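PDB 4AAJ: N-(5'-phosphoribosyl)anthranilate isomerase from Pyrococcus furiosus, which catalyses the isomerisation of N-(5-phospho-beta-D-ribosyl)anthranilate to 1-(2-carboxyphenylamino)-1-deoxy-D-ribulose 5-phosphate, the third of five steps from chorismate to L-tryptophan. Local coordinates for residues A[23-28]-A[35-40]; A[31-36]-A[52-57]; A[63-68]-A[91-96]. All blocks are in the same frame, centred on the assembly; numbering follows the deposited sequence.

Contact 1 (A[23-28]-A[35-40]); sequences VKICGI and EIVEKH
V37 puts one methyl, CG1, against both I25 and I28, and this branch makes the closest approaches to both. From I25 comes the short branch: CG2 of I25 lies 3.6 Å from CG1 of V37, and the branching carbon follows close behind, with CB of I25 at 3.8 Å from the same methyl. The two side chains pass at a slant, so V37 rests on the shoulder of the isoleucine. I28 approaches differently, methyl end against methyl end, its CG2 standing 4.0 Å from CG1 of V37. The torsion of V37 accounts for this double use: with chi1 at -54°, CG1 is trans to the carbonyl carbon and projects from the helix. The contact joins the strand and helix of the first beta-alpha-beta unit of a TIM barrel, strand 22-25 and helix 31-38 followed by strand 43-47, and it fills the layer between the sheet and the outer helices. All three touching residues are buried. T44 of the next strand also packs on V37 and I28, while I25 leans on V201 of strand 198-201, across the seam where the barrel closes.

Contact 2 (A[31-36]-A[52-57]); sequences LEELEI and SKRRIP. With SO4 (sulfate ion), chain C; SO4 (sulfate ion), chain D.
On the rim of the barrel, at the end where the strands run into their helices, E33 in the first turn of helix 31-38 faces R54 from the loop after strand 43-47. The salt bridge between them includes only a weak hydrogen bond, NH2 of R54 to OE2 of E33 at 3.2 Å, with an N-H...O angle of 127°. The carboxylate sits at the edge of the guanidinium, near its plane, but the two flat groups are turned 64° apart and do not form a paired, two-bond bridge. R54 reaches the acid through a chain folded at chi2 and chi3, while E33 runs out extended beyond CG. Other bonds hold both groups. OE1 of E33 accepts from the backbone N of K29, and OE2, besides R54, from that of K211; R54 donates through NE to the carbonyl of G27 and through NH1 to that of G209. R54 sits within a type I beta turn from S52 to R55, and an ST turn overlaps it, N of R54 donating to OG of S52 over 3.0 Å. The same OG donates to O1 of a sulfate, which N of K53 meets almost in line, 2.7 Å from its O4. A second sulfate takes the amides of L31 and E32, the latter N lying 2.7 Å from O3. Both ions probably come from the crystallisation liquor, yet an anion on the first amides of a helix is a classic helix N-terminal site, and the setting is that of the beta-alpha loops on the catalytic face of a TIM barrel.

Contact 3 (A[63-68]-A[91-96]); sequences EIIENS and TGAQYI
I65 of helix 58-67 lies against the bend at T91, G92 and A93, where helix 81-91 gives way to the loop before strand 95-98. Its CB is still at the margin, 4.0 Å from the carbonyl O of T91. The short branch, CG2, faces two backbone oxygens, 3.8 Å from O of G92 and slightly farther from O of T91. The longer branch leaves CB through CG1, which is trans to the carbonyl carbon of I65, and with chi2 at 169° it stretches out fully and carries CD1 along the bend toward the side chains of T91 and A93. There the terminal methyl has several neighbours: O of T91 at 3.6 Å, CB of T91 at 3.7 Å and, past the end of the chain, the methyl CB of A93 at 3.9 Å. The side chains of I65 and T91 meet at a slant. OG1 of T91 bonds the carbonyl of A87 one turn back in its helix and also accepts a weak bond from N of A93, 3.3 Å away, while G92 takes a positive phi of 74° that swings the chain out of the helix. V72 of strand 72-76 also packs on I65, and L74 on both T91 and A93. The contact thus joins neighbouring outer helices at the end of the barrel where chains enter the strands. Its chemistry is van der Waals, an aliphatic side chain laid on peptide carbonyls and small side chains, so its hold depends on fit of shape rather than on charge.

Overall arrangement
Contact 1 is the core member of the three, a fully buried aliphatic cluster between sheet and helix, whereas contacts 2 and 3 lie partly buried toward the outside. Contacts 1 and 2 both use helix 31-38 and share E35 and I36; I28 of contact 1 packs on L34 of contact 2, and their centres are about 10 Å apart. Contact 3 belongs to the next helix, 58-67, against which L31 and L34 of contact 2 pack, as I28 of contact 1 does. Chemistry follows position: charge and anions at the rim on the catalytic face in contact 2, apolar packing in contact 1, and packing on the bend at a helix end near the other end of the barrel in contact 3.

Contact 1 (A[23-28]-A[35-40])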
ATOM      1  N   VAL A  23      -6.000   6.403  -4.826  1.00 34.62           N
ATOM      2  CA  VAL A  23      -5.852   5.122  -5.498  1.00 34.65           C
ATOM      3  C   VAL A  23      -4.361   4.845  -5.697  1.00 33.33           C
ATOM      4  O   VAL A  23      -3.655   5.638  -6.329  1.00 32.36           O
ATOM      5  CB  VAL A  23      -6.577   5.080  -6.865  1.00 35.63           C
ATOM      6  CG1 VAL A  23      -6.424   3.719  -7.528  1.00 35.96           C
ATOM      7  CG2 VAL A  23      -8.048   5.412  -6.704  1.00 38.14           C
ATOM      8  N   LYS A  24      -3.895   3.725  -5.149  1.00 29.91           N
ATOM      9  CA  LYS A  24      -2.501   3.329  -5.302  1.00 29.02           C
ATOM     10  C   LYS A  24      -2.451   2.054  -6.145  1.00 28.69           C
ATOM     11  O   LYS A  24      -3.155   1.088  -5.859  1.00 29.97           O
ATOM     12  CB  LYS A  24      -1.855   3.095  -3.939  1.00 28.67           C
ATOM     13  CG  LYS A  24      -0.411   2.602  -4.001  1.00 30.59           C
ATOM     14  CD  LYS A  24       0.225   2.595  -2.623  1.00 30.36           C
ATOM     15  CE  LYS A  24       1.500   1.759  -2.603  1.00 32.73           C
ATOM     16  NZ  LYS A  24       1.188   0.308  -2.477  1.00 33.87           N
ATOM     17  N   ILE A  25      -1.630   2.051  -7.186  1.00 30.91           N
ATOM     18  CA  ILE A  25      -1.431   0.836  -7.981  1.00 30.25           C
ATOM     19  C   ILE A  25      -0.077   0.260  -7.600  1.00 30.98           C
ATOM     20  O   ILE A  25       0.950   0.863  -7.879  1.00 29.85           O
ATOM     21  CB  ILE A  25      -1.444   1.107  -9.503  1.00 31.95           C
ATOM     22  CG1 ILE A  25      -2.664   1.939  -9.922  1.00 35.67           C
ATOM     23  CG2 ILE A  25      -1.320  -0.211 -10.269  1.00 29.78           C
ATOM     24  CD1 ILE A  25      -4.010   1.348  -9.592  1.00 36.35           C
ATOM     25  N   CYS A  26      -0.081  -0.906  -6.961  1.00 31.09           N
ATOM     26  CA  CYS A  26       1.121  -1.440  -6.322  1.00 32.08           C
ATOM     27  C   CYS A  26       1.832  -2.493  -7.172  1.00 32.59           C
ATOM     28  O   CYS A  26       1.221  -3.127  -8.029  1.00 34.11           O
ATOM     29  CB  CYS A  26       0.771  -2.054  -4.957  1.00 35.55           C
ATOM     30  SG  CYS A  26       2.238  -2.224  -3.918  1.00 42.82           S
ATOM     31  N   GLY A  27       3.123  -2.658  -6.915  1.00 31.05           N
ATOM     32  CA  GLY A  27       3.904  -3.759  -7.480  1.00 30.20           C
ATOM     33  C   GLY A  27       4.231  -3.618  -8.948  1.00 32.18           C
ATOM     34  O   GLY A  27       4.044  -4.561  -9.719  1.00 33.91           O
ATOM     35  N   ILE A  28       4.697  -2.439  -9.347  1.00 30.79           N
ATOM     36  CA  ILE A  28       5.202  -2.276 -10.724  1.00 29.93           C
ATOM     37  C   ILE A  28       6.672  -2.685 -10.825  1.00 31.50           C
ATOM     38  O   ILE A  28       7.442  -2.583  -9.849  1.00 30.67           O
ATOM     39  CB  ILE A  28       4.952  -0.849 -11.292  1.00 29.47           C
ATOM     40  CG1 ILE A  28       5.721   0.205 -10.489  1.00 29.64           C
ATOM     41  CG2 ILE A  28       3.456  -0.558 -11.378  1.00 29.36           C
ATOM     42  CD1 ILE A  28       5.751   1.577 -11.157  1.00 29.56           C
ATOM     43  N   GLU A  35       4.777   4.426 -16.478  1.00 42.10           N
ATOM     44  CA  GLU A  35       4.073   5.331 -17.390  1.00 43.39           C
ATOM     45  C   GLU A  35       2.568   5.081 -17.431  1.00 42.65           C
ATOM     46  O   GLU A  35       1.780   6.017 -17.416  1.00 46.75           O
ATOM     47  CB  GLU A  35       4.693   5.259 -18.785  1.00 46.82           C
ATOM     48  CG  GLU A  35       6.025   5.991 -18.862  1.00 49.25           C
ATOM     49  CD  GLU A  35       6.857   5.624 -20.077  1.00 51.17           C
ATOM     50  OE1 GLU A  35       6.433   4.746 -20.864  1.00 53.79           O
ATOM     51  OE2 GLU A  35       7.947   6.218 -20.238  1.00 52.02           O
ATOM     52  N   ILE A  36       2.187   3.810 -17.469  1.00 41.82           N
ATOM     53  CA  ILE A  36       0.790   3.391 -17.421  1.00 43.61           C
ATOM     54  C   ILE A  36       0.077   3.880 -16.146  1.00 43.92           C
ATOM     55  O   ILE A  36      -0.987   4.501 -16.230  1.00 43.67           O
ATOM     56  CB  ILE A  36       0.673   1.851 -17.569  1.00 44.83           C
ATOM     57  CG1 ILE A  36       1.328   1.386 -18.882  1.00 45.49           C
ATOM     58  CG2 ILE A  36      -0.779   1.410 -17.512  1.00 45.38           C
ATOM     59  CD1 ILE A  36       1.638  -0.100 -18.946  1.00 45.13           C
ATOM     60  N   VAL A  37       0.670   3.615 -14.977  1.00 41.15           N
ATOM     61  CA  VAL A  37       0.044   3.977 -13.696  1.00 39.90           C
ATOM     62  C   VAL A  37       0.075   5.488 -13.429  1.00 39.60           C
ATOM     63  O   VAL A  37      -0.871   6.045 -12.871  1.00 40.97           O
ATOM     64  CB  VAL A  37       0.602   3.152 -12.490  1.00 39.02           C
ATOM     65  CG1 VAL A  37       0.498   1.660 -12.770  1.00 38.31           C
ATOM     66  CG2 VAL A  37       2.037   3.525 -12.157  1.00 39.22           C
ATOM     67  N   GLU A  38       1.154   6.143 -13.860  1.00 39.29           N
ATOM     68  CA  GLU A  38       1.308   7.597 -13.755  1.00 44.41           C
ATOM     69  C   GLU A  38       0.183   8.388 -14.403  1.00 43.69           C
ATOM     70  O   GLU A  38      -0.055   9.533 -14.029  1.00 46.81           O
ATOM     71  CB  GLU A  38       2.598   8.032 -14.426  1.00 45.59           C
ATOM     72  CG  GLU A  38       3.754   8.271 -13.489  1.00 47.91           C
ATOM     73  CD  GLU A  38       4.976   8.730 -14.241  1.00 47.21           C
ATOM     74  OE1 GLU A  38       5.054   8.489 -15.467  1.00 51.42           O
ATOM     75  OE2 GLU A  38       5.860   9.331 -13.611  1.00 49.90           O
ATOM     76  N   LYS A  39      -0.482   7.787 -15.387  1.00 45.60           N
ATOM     77  CA  LYS A  39      -1.563   8.459 -16.116  1.00 52.78           C
ATOM     78  C   LYS A  39      -2.787   8.750 -15.247  1.00 54.00           C
ATOM     79  O   LYS A  39      -3.402   9.810 -15.389  1.00 56.20           O
ATOM     80  CB  LYS A  39      -1.974   7.661 -17.358  1.00 53.66           C
ATOM     81  CG  LYS A  39      -0.970   7.736 -18.497  1.00 59.00           C
ATOM     82  CD  LYS A  39      -1.628   7.467 -19.843  1.00 60.42           C
ATOM     83  CE  LYS A  39      -0.632   7.596 -20.988  1.00 63.37           C
ATOM     84  NZ  LYS A  39       0.399   6.517 -20.987  1.00 63.72           N
ATOM     85  N   HIS A  40      -3.127   7.820 -14.350  1.00 54.76           N
ATOM     86  CA  HIS A  40      -4.375   7.911 -13.581  1.00 53.60           C
ATOM     87  C   HIS A  40      -4.258   7.735 -12.080  1.00 49.84           C
ATOM     88  O   HIS A  40      -5.087   8.253 -11.336  1.00 51.29           O
ATOM     89  CB  HIS A  40      -5.420   6.938 -14.138  1.00 59.02           C
ATOM     90  CG  HIS A  40      -5.802   7.204 -15.580  1.00 63.18           C
ATOM     91  ND1 HIS A  40      -6.361   8.363 -15.983  1.00 67.27           N
ATOM     92  CD2 HIS A  40      -5.698   6.403 -16.718  1.00 64.19           C
ATOM     93  CE1 HIS A  40      -6.594   8.313 -17.310  1.00 65.82           C
ATOM     94  NE2 HIS A  40      -6.188   7.113 -17.758  1.00 66.12           N
TER

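Contact 2 (A[31-36]-A[52-57])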
ATOM      1  N   LEU A  31       9.810   0.796 -15.850  1.00 38.84           N
ATOM      2  CA  LEU A  31       9.478   2.156 -16.276  1.00 39.29           C
ATOM      3  C   LEU A  31       8.251   2.198 -17.195  1.00 39.70           C
ATOM      4  O   LEU A  31       7.480   3.156 -17.161  1.00 40.11           O
ATOM      5  CB  LEU A  31      10.693   2.838 -16.927  1.00 39.54           C
ATOM      6  CG  LEU A  31      11.905   3.061 -16.008  1.00 38.32           C
ATOM      7  CD1 LEU A  31      13.190   3.266 -16.808  1.00 43.63           C
ATOM      8  CD2 LEU A  31      11.672   4.228 -15.065  1.00 38.20           C
ATOM      9  N   GLU A  32       8.057   1.148 -17.995  1.00 42.59           N
ATOM     10  CA  GLU A  32       6.873   1.036 -18.849  1.00 43.33           C
ATOM     11  C   GLU A  32       5.582   1.001 -18.022  1.00 41.62           C
ATOM     12  O   GLU A  32       4.622   1.718 -18.311  1.00 39.44           O
ATOM     13  CB  GLU A  32       6.980  -0.200 -19.761  1.00 48.43           C
ATOM     14  CG  GLU A  32       5.927  -0.283 -20.858  1.00 55.61           C
ATOM     15  CD  GLU A  32       6.130   0.726 -21.987  1.00 60.12           C
ATOM     16  OE1 GLU A  32       7.052   1.572 -21.908  1.00 61.51           O
ATOM     17  OE2 GLU A  32       5.353   0.670 -22.966  1.00 63.30           O
ATOM     18  N   GLU A  33       5.582   0.182 -16.973  1.00 39.59           N
ATOM     19  CA  GLU A  33       4.440   0.099 -16.064  1.00 38.98           C
ATOM     20  C   GLU A  33       4.248   1.402 -15.282  1.00 34.92           C
ATOM     21  O   GLU A  33       3.130   1.785 -14.990  1.00 33.20           O
ATOM     22  CB  GLU A  33       4.608  -1.083 -15.112  1.00 40.66           C
ATOM     23  CG  GLU A  33       4.143  -2.409 -15.699  1.00 41.89           C
ATOM     24  CD  GLU A  33       4.355  -3.570 -14.747  1.00 42.48           C
ATOM     25  OE1 GLU A  33       5.472  -3.705 -14.215  1.00 43.29           O
ATOM     26  OE2 GLU A  33       3.409  -4.359 -14.537  1.00 46.17           O
ATOM     27  N   LEU A  34       5.352   2.077 -14.969  1.00 35.93           N
ATOM     28  CA  LEU A  34       5.283   3.393 -14.328  1.00 35.37           C
ATOM     29  C   LEU A  34       4.472   4.371 -15.184  1.00 38.08           C
ATOM     30  O   LEU A  34       3.574   5.036 -14.687  1.00 36.85           O
ATOM     31  CB  LEU A  34       6.689   3.935 -14.032  1.00 32.71           C
ATOM     32  CG  LEU A  34       6.792   5.373 -13.489  1.00 31.01           C
ATOM     33  CD1 LEU A  34       6.119   5.498 -12.119  1.00 30.65           C
ATOM     34  CD2 LEU A  34       8.238   5.818 -13.405  1.00 30.39           C
ATOM     35  N   GLU A  35       4.777   4.426 -16.478  1.00 42.10           N
ATOM     36  CA  GLU A  35       4.073   5.331 -17.390  1.00 43.39           C
ATOM     37  C   GLU A  35       2.568   5.081 -17.431  1.00 42.65           C
ATOM     38  O   GLU A  35       1.780   6.017 -17.416  1.00 46.75           O
ATOM     39  CB  GLU A  35       4.693   5.259 -18.785  1.00 46.82           C
ATOM     40  CG  GLU A  35       6.025   5.991 -18.862  1.00 49.25           C
ATOM     41  CD  GLU A  35       6.857   5.624 -20.077  1.00 51.17           C
ATOM     42  OE1 GLU A  35       6.433   4.746 -20.864  1.00 53.79           O
ATOM     43  OE2 GLU A  35       7.947   6.218 -20.238  1.00 52.02           O
ATOM     44  N   ILE A  36       2.187   3.810 -17.469  1.00 41.82           N
ATOM     45  CA  ILE A  36       0.790   3.391 -17.421  1.00 43.61           C
ATOM     46  C   ILE A  36       0.077   3.880 -16.146  1.00 43.92           C
ATOM     47  O   ILE A  36      -0.987   4.501 -16.230  1.00 43.67           O
ATOM     48  CB  ILE A  36       0.673   1.851 -17.569  1.00 44.83           C
ATOM     49  CG1 ILE A  36       1.328   1.386 -18.882  1.00 45.49           C
ATOM     50  CG2 ILE A  36      -0.779   1.410 -17.512  1.00 45.38           C
ATOM     51  CD1 ILE A  36       1.638  -0.100 -18.946  1.00 45.13           C
ATOM     52  N   SER A  52       8.524 -12.267  -3.094  1.00 34.05           N
ATOM     53  CA  SER A  52       7.410 -11.807  -3.889  1.00 34.77           C
ATOM     54  C   SER A  52       7.776 -11.920  -5.357  1.00 33.99           C
ATOM     55  O   SER A  52       8.917 -11.649  -5.736  1.00 33.50           O
ATOM     56  CB  SER A  52       7.123 -10.338  -3.558  1.00 35.02           C
ATOM     57  OG  SER A  52       6.257  -9.756  -4.515  1.00 34.63           O
ATOM     58  N   LYS A  53       6.798 -12.310  -6.165  1.00 34.62           N
ATOM     59  CA  LYS A  53       6.922 -12.356  -7.621  1.00 37.95           C
ATOM     60  C   LYS A  53       7.113 -10.967  -8.219  1.00 37.05           C
ATOM     61  O   LYS A  53       7.528 -10.839  -9.374  1.00 36.21           O
ATOM     62  CB  LYS A  53       5.659 -12.969  -8.232  1.00 41.27           C
ATOM     63  CG  LYS A  53       5.545 -14.476  -8.055  1.00 47.27           C
ATOM     64  CD  LYS A  53       4.138 -14.952  -8.380  1.00 50.05           C
ATOM     65  CE  LYS A  53       4.027 -16.462  -8.241  1.00 52.96           C
ATOM     66  NZ  LYS A  53       2.611 -16.905  -8.341  1.00 57.42           N
ATOM     67  N   ARG A  54       6.774  -9.938  -7.440  1.00 34.93           N
ATOM     68  CA  ARG A  54       6.914  -8.551  -7.889  1.00 34.46           C
ATOM     69  C   ARG A  54       8.250  -7.926  -7.536  1.00 32.27           C
ATOM     70  O   ARG A  54       8.488  -6.769  -7.897  1.00 32.65           O
ATOM     71  CB  ARG A  54       5.788  -7.671  -7.326  1.00 36.51           C
ATOM     72  CG  ARG A  54       4.364  -8.105  -7.654  1.00 41.21           C
ATOM     73  CD  ARG A  54       4.155  -8.450  -9.116  1.00 45.34           C
ATOM     74  NE  ARG A  54       4.242  -7.277  -9.986  1.00 49.52           N
ATOM     75  CZ  ARG A  54       4.120  -7.317 -11.310  1.00 50.56           C
ATOM     76  NH1 ARG A  54       3.907  -8.476 -11.925  1.00 52.57           N
ATOM     77  NH2 ARG A  54       4.209  -6.196 -12.019  1.00 50.56           N
ATOM     78  N   ARG A  55       9.116  -8.655  -6.825  1.00 29.66           N
ATOM     79  CA  ARG A  55      10.412  -8.121  -6.391  1.00 29.94           C
ATOM     80  C   ARG A  55      11.250  -7.639  -7.571  1.00 29.04           C
ATOM     81  O   ARG A  55      11.250  -8.264  -8.645  1.00 30.12           O
ATOM     82  CB  ARG A  55      11.233  -9.131  -5.584  1.00 29.66           C
ATOM     83  CG  ARG A  55      11.774 -10.294  -6.412  1.00 33.39           C
ATOM     84  CD  ARG A  55      12.544 -11.281  -5.552  1.00 32.55           C
ATOM     85  NE  ARG A  55      13.633 -10.646  -4.815  1.00 35.21           N
ATOM     86  CZ  ARG A  55      14.015 -11.016  -3.595  1.00 35.07           C
ATOM     87  NH1 ARG A  55      13.384 -12.017  -2.983  1.00 36.59           N
ATOM     88  NH2 ARG A  55      15.017 -10.392  -2.991  1.00 33.06           N
ATOM     89  N   ILE A  56      11.912  -6.512  -7.358  1.00 27.61           N
ATOM     90  CA  ILE A  56      12.874  -5.949  -8.324  1.00 28.12           C
ATOM     91  C   ILE A  56      14.209  -5.594  -7.658  1.00 27.40           C
ATOM     92  O   ILE A  56      14.283  -5.361  -6.439  1.00 27.54           O
ATOM     93  CB  ILE A  56      12.281  -4.743  -9.099  1.00 27.30           C
ATOM     94  CG1 ILE A  56      12.059  -3.535  -8.158  1.00 26.59           C
ATOM     95  CG2 ILE A  56      11.006  -5.132  -9.837  1.00 26.96           C
ATOM     96  CD1 ILE A  56      11.592  -2.281  -8.876  1.00 27.05           C
ATOM     97  N   PRO A  57      15.311  -5.569  -8.446  1.00 26.99           N
ATOM     98  CA  PRO A  57      16.604  -5.165  -7.940  1.00 28.39           C
ATOM     99  C   PRO A  57      16.601  -3.675  -7.560  1.00 26.65           C
ATOM    100  O   PRO A  57      15.748  -2.927  -8.056  1.00 28.52           O
ATOM    101  CB  PRO A  57      17.556  -5.401  -9.134  1.00 28.47           C
ATOM    102  CG  PRO A  57      16.800  -6.228 -10.109  1.00 29.45           C
ATOM    103  CD  PRO A  57      15.346  -5.986  -9.863  1.00 29.32           C
TER
HETATM  104  S   SO4 C1208       3.386 -12.004  -4.947  1.00 75.40           S
HETATM  105  O1  SO4 C1208       3.622 -11.225  -3.709  1.00 75.33           O
HETATM  106  O2  SO4 C1208       3.442 -11.090  -6.112  1.00 77.46           O
HETATM  107  O3  SO4 C1208       2.051 -12.640  -4.891  1.00 75.70           O
HETATM  108  O4  SO4 C1208       4.429 -13.051  -5.073  1.00 69.38           O
HETATM  109  S   SO4 D1209      11.597  -0.721 -18.728  0.50 44.03           S
HETATM  110  O1  SO4 D1209      12.141  -0.375 -17.392  0.50 41.68           O
HETATM  111  O2  SO4 D1209      12.352   0.040 -19.745  0.50 42.24           O
HETATM  112  O3  SO4 D1209      10.170  -0.376 -18.860  0.50 41.96           O
HETATM  113  O4  SO4 D1209      11.769  -2.179 -18.938  0.50 42.93           O

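Contact 3 (A[63-68]-A[91-96])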
ATOM      1  N   GLU A  63      15.545   3.558 -10.650  1.00 29.40           N
ATOM      2  CA  GLU A  63      15.048   4.087 -11.935  1.00 32.11           C
ATOM      3  C   GLU A  63      13.584   4.501 -11.891  1.00 31.32           C
ATOM      4  O   GLU A  63      13.202   5.533 -12.450  1.00 30.80           O
ATOM      5  CB  GLU A  63      15.196   3.053 -13.034  1.00 33.63           C
ATOM      6  CG  GLU A  63      16.629   2.760 -13.407  1.00 34.57           C
ATOM      7  CD  GLU A  63      16.755   1.629 -14.406  1.00 35.35           C
ATOM      8  OE1 GLU A  63      15.739   1.224 -15.017  1.00 36.88           O
ATOM      9  OE2 GLU A  63      17.890   1.153 -14.586  1.00 38.70           O
ATOM     10  N   ILE A  64      12.759   3.683 -11.247  1.00 28.82           N
ATOM     11  CA  ILE A  64      11.323   3.966 -11.188  1.00 27.48           C
ATOM     12  C   ILE A  64      11.096   5.195 -10.311  1.00 28.11           C
ATOM     13  O   ILE A  64      10.335   6.101 -10.703  1.00 29.17           O
ATOM     14  CB  ILE A  64      10.519   2.740 -10.712  1.00 28.85           C
ATOM     15  CG1 ILE A  64      10.377   1.735 -11.866  1.00 28.36           C
ATOM     16  CG2 ILE A  64       9.120   3.128 -10.253  1.00 28.50           C
ATOM     17  CD1 ILE A  64      10.151   0.304 -11.416  1.00 29.56           C
ATOM     18  N   ILE A  65      11.766   5.230  -9.160  1.00 26.15           N
ATOM     19  CA  ILE A  65      11.658   6.352  -8.206  1.00 27.12           C
ATOM     20  C   ILE A  65      12.114   7.678  -8.832  1.00 28.83           C
ATOM     21  O   ILE A  65      11.417   8.695  -8.728  1.00 28.40           O
ATOM     22  CB  ILE A  65      12.430   6.057  -6.901  1.00 27.51           C
ATOM     23  CG1 ILE A  65      11.736   4.897  -6.152  1.00 28.25           C
ATOM     24  CG2 ILE A  65      12.571   7.309  -6.037  1.00 28.27           C
ATOM     25  CD1 ILE A  65      12.530   4.334  -4.986  1.00 27.25           C
ATOM     26  N   GLU A  66      13.278   7.667  -9.478  1.00 28.67           N
ATOM     27  CA  GLU A  66      13.831   8.904 -10.025  1.00 30.39           C
ATOM     28  C   GLU A  66      13.030   9.474 -11.199  1.00 30.18           C
ATOM     29  O   GLU A  66      13.157  10.673 -11.501  1.00 31.71           O
ATOM     30  CB  GLU A  66      15.299   8.715 -10.420  1.00 31.15           C
ATOM     31  CG  GLU A  66      15.476   7.937 -11.715  1.00 31.72           C
ATOM     32  CD  GLU A  66      16.915   7.582 -12.021  1.00 34.24           C
ATOM     33  OE1 GLU A  66      17.829   8.126 -11.359  1.00 33.06           O
ATOM     34  OE2 GLU A  66      17.116   6.753 -12.945  1.00 34.54           O
ATOM     35  N   ASN A  67      12.238   8.637 -11.868  1.00 26.84           N
ATOM     36  CA  ASN A  67      11.505   9.055 -13.067  1.00 29.29           C
ATOM     37  C   ASN A  67      10.014   9.312 -12.849  1.00 29.85           C
ATOM     38  O   ASN A  67       9.292   9.704 -13.772  1.00 30.19           O
ATOM     39  CB  ASN A  67      11.694   8.018 -14.170  1.00 30.52           C
ATOM     40  CG  ASN A  67      13.082   8.067 -14.758  1.00 33.28           C
ATOM     41  OD1 ASN A  67      13.877   7.125 -14.626  1.00 33.17           O
ATOM     42  ND2 ASN A  67      13.400   9.186 -15.383  1.00 29.17           N
ATOM     43  N   SER A  68       9.547   9.074 -11.628  1.00 27.85           N
ATOM     44  CA  SER A  68       8.120   9.108 -11.379  1.00 28.52           C
ATOM     45  C   SER A  68       7.572  10.500 -11.037  1.00 28.23           C
ATOM     46  O   SER A  68       8.170  11.247 -10.273  1.00 30.65           O
ATOM     47  CB  SER A  68       7.764   8.131 -10.260  1.00 28.84           C
ATOM     48  OG  SER A  68       6.365   8.090 -10.067  1.00 29.41           O
ATOM     49  N   THR A  91      18.045   3.544  -2.866  1.00 32.90           N
ATOM     50  CA  THR A  91      17.002   3.814  -3.862  1.00 29.35           C
ATOM     51  C   THR A  91      16.543   5.273  -4.014  1.00 28.90           C
ATOM     52  O   THR A  91      15.918   5.606  -5.021  1.00 31.99           O
ATOM     53  CB  THR A  91      15.712   3.016  -3.602  1.00 28.61           C
ATOM     54  OG1 THR A  91      15.207   3.362  -2.297  1.00 29.74           O
ATOM     55  CG2 THR A  91      15.963   1.498  -3.707  1.00 29.29           C
ATOM     56  N   GLY A  92      16.818   6.099  -3.009  1.00 30.22           N
ATOM     57  CA  GLY A  92      16.321   7.482  -2.963  1.00 30.68           C
ATOM     58  C   GLY A  92      14.830   7.588  -2.639  1.00 31.01           C
ATOM     59  O   GLY A  92      14.202   8.629  -2.877  1.00 30.21           O
ATOM     60  N   ALA A  93      14.262   6.529  -2.066  1.00 28.70           N
ATOM     61  CA  ALA A  93      12.824   6.499  -1.765  1.00 26.87           C
ATOM     62  C   ALA A  93      12.454   7.593  -0.769  1.00 26.32           C
ATOM     63  O   ALA A  93      13.202   7.862   0.177  1.00 28.84           O
ATOM     64  CB  ALA A  93      12.427   5.136  -1.187  1.00 25.65           C
ATOM     65  N   GLN A  94      11.284   8.190  -0.972  1.00 26.13           N
ATOM     66  CA  GLN A  94      10.755   9.172  -0.013  1.00 28.72           C
ATOM     67  C   GLN A  94       9.499   8.661   0.687  1.00 28.73           C
ATOM     68  O   GLN A  94       8.984   9.300   1.637  1.00 27.58           O
ATOM     69  CB  GLN A  94      10.467  10.489  -0.724  1.00 32.08           C
ATOM     70  CG  GLN A  94      11.723  11.196  -1.200  1.00 37.13           C
ATOM     71  CD  GLN A  94      11.399  12.450  -1.978  1.00 41.40           C
ATOM     72  OE1 GLN A  94      10.905  12.381  -3.097  1.00 48.57           O
ATOM     73  NE2 GLN A  94      11.671  13.603  -1.384  1.00 46.10           N
ATOM     74  N   TYR A  95       9.032   7.504   0.221  1.00 25.30           N
ATOM     75  CA  TYR A  95       7.816   6.852   0.703  1.00 25.12           C
ATOM     76  C   TYR A  95       8.160   5.402   0.908  1.00 25.41           C
ATOM     77  O   TYR A  95       8.739   4.783   0.010  1.00 24.63           O
ATOM     78  CB  TYR A  95       6.697   6.929  -0.346  1.00 25.20           C
ATOM     79  CG  TYR A  95       6.264   8.354  -0.637  1.00 26.16           C
ATOM     80  CD1 TYR A  95       6.946   9.135  -1.574  1.00 27.34           C
ATOM     81  CD2 TYR A  95       5.172   8.909   0.032  1.00 27.65           C
ATOM     82  CE1 TYR A  95       6.554  10.451  -1.833  1.00 30.28           C
ATOM     83  CE2 TYR A  95       4.773  10.217  -0.206  1.00 29.82           C
ATOM     84  CZ  TYR A  95       5.463  10.978  -1.140  1.00 31.65           C
ATOM     85  OH  TYR A  95       5.046  12.268  -1.383  1.00 34.04           O
ATOM     86  N   ILE A  96       7.805   4.863   2.068  1.00 24.21           N
ATOM     87  CA  ILE A  96       7.982   3.420   2.315  1.00 24.44           C
ATOM     88  C   ILE A  96       6.706   2.758   2.793  1.00 24.92           C
ATOM     89  O   ILE A  96       5.854   3.385   3.441  1.00 24.13           O
ATOM     90  CB  ILE A  96       9.145   3.119   3.288  1.00 23.58           C
ATOM     91  CG1 ILE A  96       8.810   3.522   4.738  1.00 25.50           C
ATOM     92  CG2 ILE A  96      10.428   3.775   2.789  1.00 24.10           C
ATOM     93  CD1 ILE A  96       9.861   3.065   5.745  1.00 25.67           C
TER